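Local coordinates for acyl-CoA dehydrogenase (Bacillus subtilis, PDB 5LNX), which oxidises saturated acyl-CoA thioesters to their 2,3-dehydroacyl-CoA products, using FAD as cofactor and passing the electrons on to an acceptor, at residues I96-N101 / M234-V239. Numbering follows the deposited sequence.
Sequences ILYFGN and MANLNV
Y98 and F99, in the last turn of helix 94-99, meet A235 and N236 on the long helix 229-265; the backbones stay well apart, 8.9 Å between Y98 CA and N236 CA, and side chains bridge the distance. Both aromatic residues set CG beside the backbone N and anti to the carbonyl carbon (chi1 -62° for F99), and their CB atoms point at the long helix. F99 reaches across with the far end of its ring: CZ lies 3.9 Å from A235 CB, an apolar contact in which the methyl sits oblique to the ring plane. N236 extends from its helix the opposite way, passing alongside F99, with its amide nearly perpendicular to the phenyl ring, the planes 87° apart. The end of this same amide comes up to the edge of the Y98 ring at CD2, near the ring plane, and here the two planes are only 29° apart. The amide touches both rings by van der Waals contact, and no hydrogen bond joins the segments. The short helix stops just beyond the aromatic pair, and N101 N-caps helix 102-114. N236 is buried, also packing on N94 and P95 at the start of the short helix and on V91, while F99 leans on I232 as well. The contact thus joins the helical N-terminal domain to the first long helix of the C-terminal domain, about 11 Å from bound FAD at the N236 side chain, with I96 turned back against helix 102-114.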
ATOM      1  N   ILE D  96      35.421  -7.719 -17.761  1.00 30.72           N
ATOM      2  CA  ILE D  96      36.602  -8.269 -18.444  1.00 27.32           C
ATOM      3  C   ILE D  96      36.184  -9.327 -19.469  1.00 26.78           C
ATOM      4  O   ILE D  96      36.592  -9.285 -20.630  1.00 24.77           O
ATOM      5  CB  ILE D  96      37.603  -8.926 -17.471  1.00 27.49           C
ATOM      6  CG1 ILE D  96      38.129  -7.903 -16.452  1.00 27.99           C
ATOM      7  CG2 ILE D  96      38.758  -9.556 -18.253  1.00 26.79           C
ATOM      8  CD1 ILE D  96      39.061  -8.479 -15.409  1.00 27.54           C
ATOM      9  N   LEU D  97      35.364 -10.276 -19.017  1.00 26.99           N
ATOM     10  CA  LEU D  97      34.916 -11.384 -19.849  1.00 27.82           C
ATOM     11  C   LEU D  97      34.265 -10.911 -21.151  1.00 28.11           C
ATOM     12  O   LEU D  97      34.502 -11.490 -22.215  1.00 24.59           O
ATOM     13  CB  LEU D  97      33.942 -12.302 -19.088  1.00 29.80           C
ATOM     14  CG  LEU D  97      33.243 -13.416 -19.904  1.00 29.31           C
ATOM     15  CD1 LEU D  97      34.258 -14.338 -20.571  1.00 28.99           C
ATOM     16  CD2 LEU D  97      32.306 -14.226 -19.038  1.00 29.29           C
ATOM     17  N   TYR D  98      33.453  -9.864 -21.062  1.00 30.06           N
ATOM     18  CA  TYR D  98      32.593  -9.460 -22.186  1.00 35.23           C
ATOM     19  C   TYR D  98      33.165  -8.337 -23.060  1.00 37.88           C
ATOM     20  O   TYR D  98      32.795  -8.216 -24.230  1.00 37.67           O
ATOM     21  CB  TYR D  98      31.209  -9.067 -21.671  1.00 40.96           C
ATOM     22  CG  TYR D  98      30.399 -10.236 -21.154  1.00 46.36           C
ATOM     23  CD1 TYR D  98      30.198 -11.370 -21.937  1.00 48.44           C
ATOM     24  CD2 TYR D  98      29.825 -10.206 -19.883  1.00 48.07           C
ATOM     25  CE1 TYR D  98      29.476 -12.449 -21.457  1.00 49.89           C
ATOM     26  CE2 TYR D  98      29.095 -11.278 -19.403  1.00 51.97           C
ATOM     27  CZ  TYR D  98      28.927 -12.399 -20.192  1.00 50.97           C
ATOM     28  OH  TYR D  98      28.194 -13.463 -19.722  1.00 52.42           O
ATOM     29  N   PHE D  99      34.004  -7.489 -22.475  1.00 38.45           N
ATOM     30  CA  PHE D  99      34.547  -6.316 -23.176  1.00 44.50           C
ATOM     31  C   PHE D  99      36.066  -6.290 -23.260  1.00 48.29           C
ATOM     32  O   PHE D  99      36.637  -5.472 -23.982  1.00 54.28           O
ATOM     33  CB  PHE D  99      34.025  -5.027 -22.535  1.00 45.11           C
ATOM     34  CG  PHE D  99      32.528  -4.888 -22.617  1.00 48.24           C
ATOM     35  CD1 PHE D  99      31.933  -4.289 -23.714  1.00 42.82           C
ATOM     36  CD2 PHE D  99      31.709  -5.401 -21.614  1.00 51.29           C
ATOM     37  CE1 PHE D  99      30.559  -4.163 -23.795  1.00 43.10           C
ATOM     38  CE2 PHE D  99      30.325  -5.278 -21.688  1.00 50.37           C
ATOM     39  CZ  PHE D  99      29.749  -4.655 -22.781  1.00 46.41           C
ATOM     40  N   GLY D 100      36.707  -7.192 -22.531  1.00 50.28           N
ATOM     41  CA  GLY D 100      38.155  -7.216 -22.409  1.00 45.82           C
ATOM     42  C   GLY D 100      38.697  -7.979 -23.604  1.00 49.63           C
ATOM     43  O   GLY D 100      37.921  -8.559 -24.377  1.00 52.78           O
ATOM     44  N   ASN D 101      40.014  -7.950 -23.797  1.00 45.36           N
ATOM     45  CA  ASN D 101      40.636  -8.680 -24.902  1.00 45.49           C
ATOM     46  C   ASN D 101      41.178 -10.056 -24.456  1.00 46.07           C
ATOM     47  O   ASN D 101      41.398 -10.302 -23.266  1.00 38.13           O
ATOM     48  CB  ASN D 101      41.729  -7.824 -25.579  1.00 42.68           C
ATOM     49  CG  ASN D 101      42.919  -7.574 -24.682  1.00 44.49           C
ATOM     50  OD1 ASN D 101      43.305  -8.431 -23.893  1.00 43.82           O
ATOM     51  ND2 ASN D 101      43.528  -6.401 -24.817  1.00 46.44           N
ATOM     52  N   MET D 234      26.785   0.037 -17.478  1.00 42.73           N
ATOM     53  CA  MET D 234      25.338  -0.221 -17.543  1.00 45.38           C
ATOM     54  C   MET D 234      25.001  -1.615 -18.087  1.00 40.96           C
ATOM     55  O   MET D 234      24.126  -2.302 -17.560  1.00 37.36           O
ATOM     56  CB  MET D 234      24.638   0.838 -18.397  1.00 51.15           C
ATOM     57  CG  MET D 234      24.624   2.228 -17.762  1.00 57.24           C
ATOM     58  SD  MET D 234      23.629   2.327 -16.242  1.00 64.92           S
ATOM     59  CE  MET D 234      21.911   2.381 -16.847  1.00 65.21           C
ATOM     60  N   ALA D 235      25.748  -2.040 -19.103  1.00 42.27           N
ATOM     61  CA  ALA D 235      25.548  -3.351 -19.749  1.00 41.92           C
ATOM     62  C   ALA D 235      25.579  -4.493 -18.738  1.00 42.97           C
ATOM     63  O   ALA D 235      24.745  -5.403 -18.775  1.00 40.78           O
ATOM     64  CB  ALA D 235      26.608  -3.588 -20.809  1.00 39.55           C
ATOM     65  N   ASN D 236      26.553  -4.412 -17.841  1.00 39.35           N
ATOM     66  CA  ASN D 236      26.752  -5.404 -16.799  1.00 41.72           C
ATOM     67  C   ASN D 236      25.803  -5.201 -15.627  1.00 41.31           C
ATOM     68  O   ASN D 236      25.357  -6.163 -14.988  1.00 43.85           O
ATOM     69  CB  ASN D 236      28.197  -5.338 -16.302  1.00 45.26           C
ATOM     70  CG  ASN D 236      29.178  -5.963 -17.277  1.00 47.31           C
ATOM     71  OD1 ASN D 236      30.185  -5.364 -17.643  1.00 48.88           O
ATOM     72  ND2 ASN D 236      28.893  -7.180 -17.692  1.00 50.68           N
ATOM     73  N   LEU D 237      25.542  -3.936 -15.310  1.00 35.55           N
ATOM     74  CA  LEU D 237      24.605  -3.577 -14.249  1.00 30.31           C
ATOM     75  C   LEU D 237      23.222  -4.236 -14.429  1.00 33.28           C
ATOM     76  O   LEU D 237      22.511  -4.473 -13.441  1.00 25.79           O
ATOM     77  CB  LEU D 237      24.486  -2.060 -14.131  1.00 27.32           C
ATOM     78  CG  LEU D 237      25.497  -1.469 -13.139  1.00 26.47           C
ATOM     79  CD1 LEU D 237      25.604   0.042 -13.268  1.00 23.91           C
ATOM     80  CD2 LEU D 237      25.144  -1.846 -11.700  1.00 24.84           C
ATOM     81  N   ASN D 238      22.861  -4.516 -15.689  1.00 33.78           N
ATOM     82  CA  ASN D 238      21.655  -5.279 -16.015  1.00 37.08           C
ATOM     83  C   ASN D 238      21.639  -6.692 -15.396  1.00 40.76           C
ATOM     84  O   ASN D 238      20.710  -7.053 -14.673  1.00 47.76           O
ATOM     85  CB  ASN D 238      21.477  -5.389 -17.538  1.00 38.29           C
ATOM     86  CG  ASN D 238      20.787  -4.188 -18.141  1.00 40.67           C
ATOM     87  OD1 ASN D 238      20.303  -3.299 -17.440  1.00 45.13           O
ATOM     88  ND2 ASN D 238      20.733  -4.160 -19.464  1.00 40.67           N
ATOM     89  N   VAL D 239      22.667  -7.481 -15.705  1.00 40.21           N
ATOM     90  CA  VAL D 239      22.856  -8.803 -15.108  1.00 36.72           C
ATOM     91  C   VAL D 239      23.052  -8.691 -13.602  1.00 35.93           C
ATOM     92  O   VAL D 239      22.581  -9.538 -12.827  1.00 36.04           O
ATOM     93  CB  VAL D 239      24.101  -9.528 -15.688  1.00 36.99           C
ATOM     94  CG1 VAL D 239      23.985 -11.034 -15.510  1.00 34.72           C
TER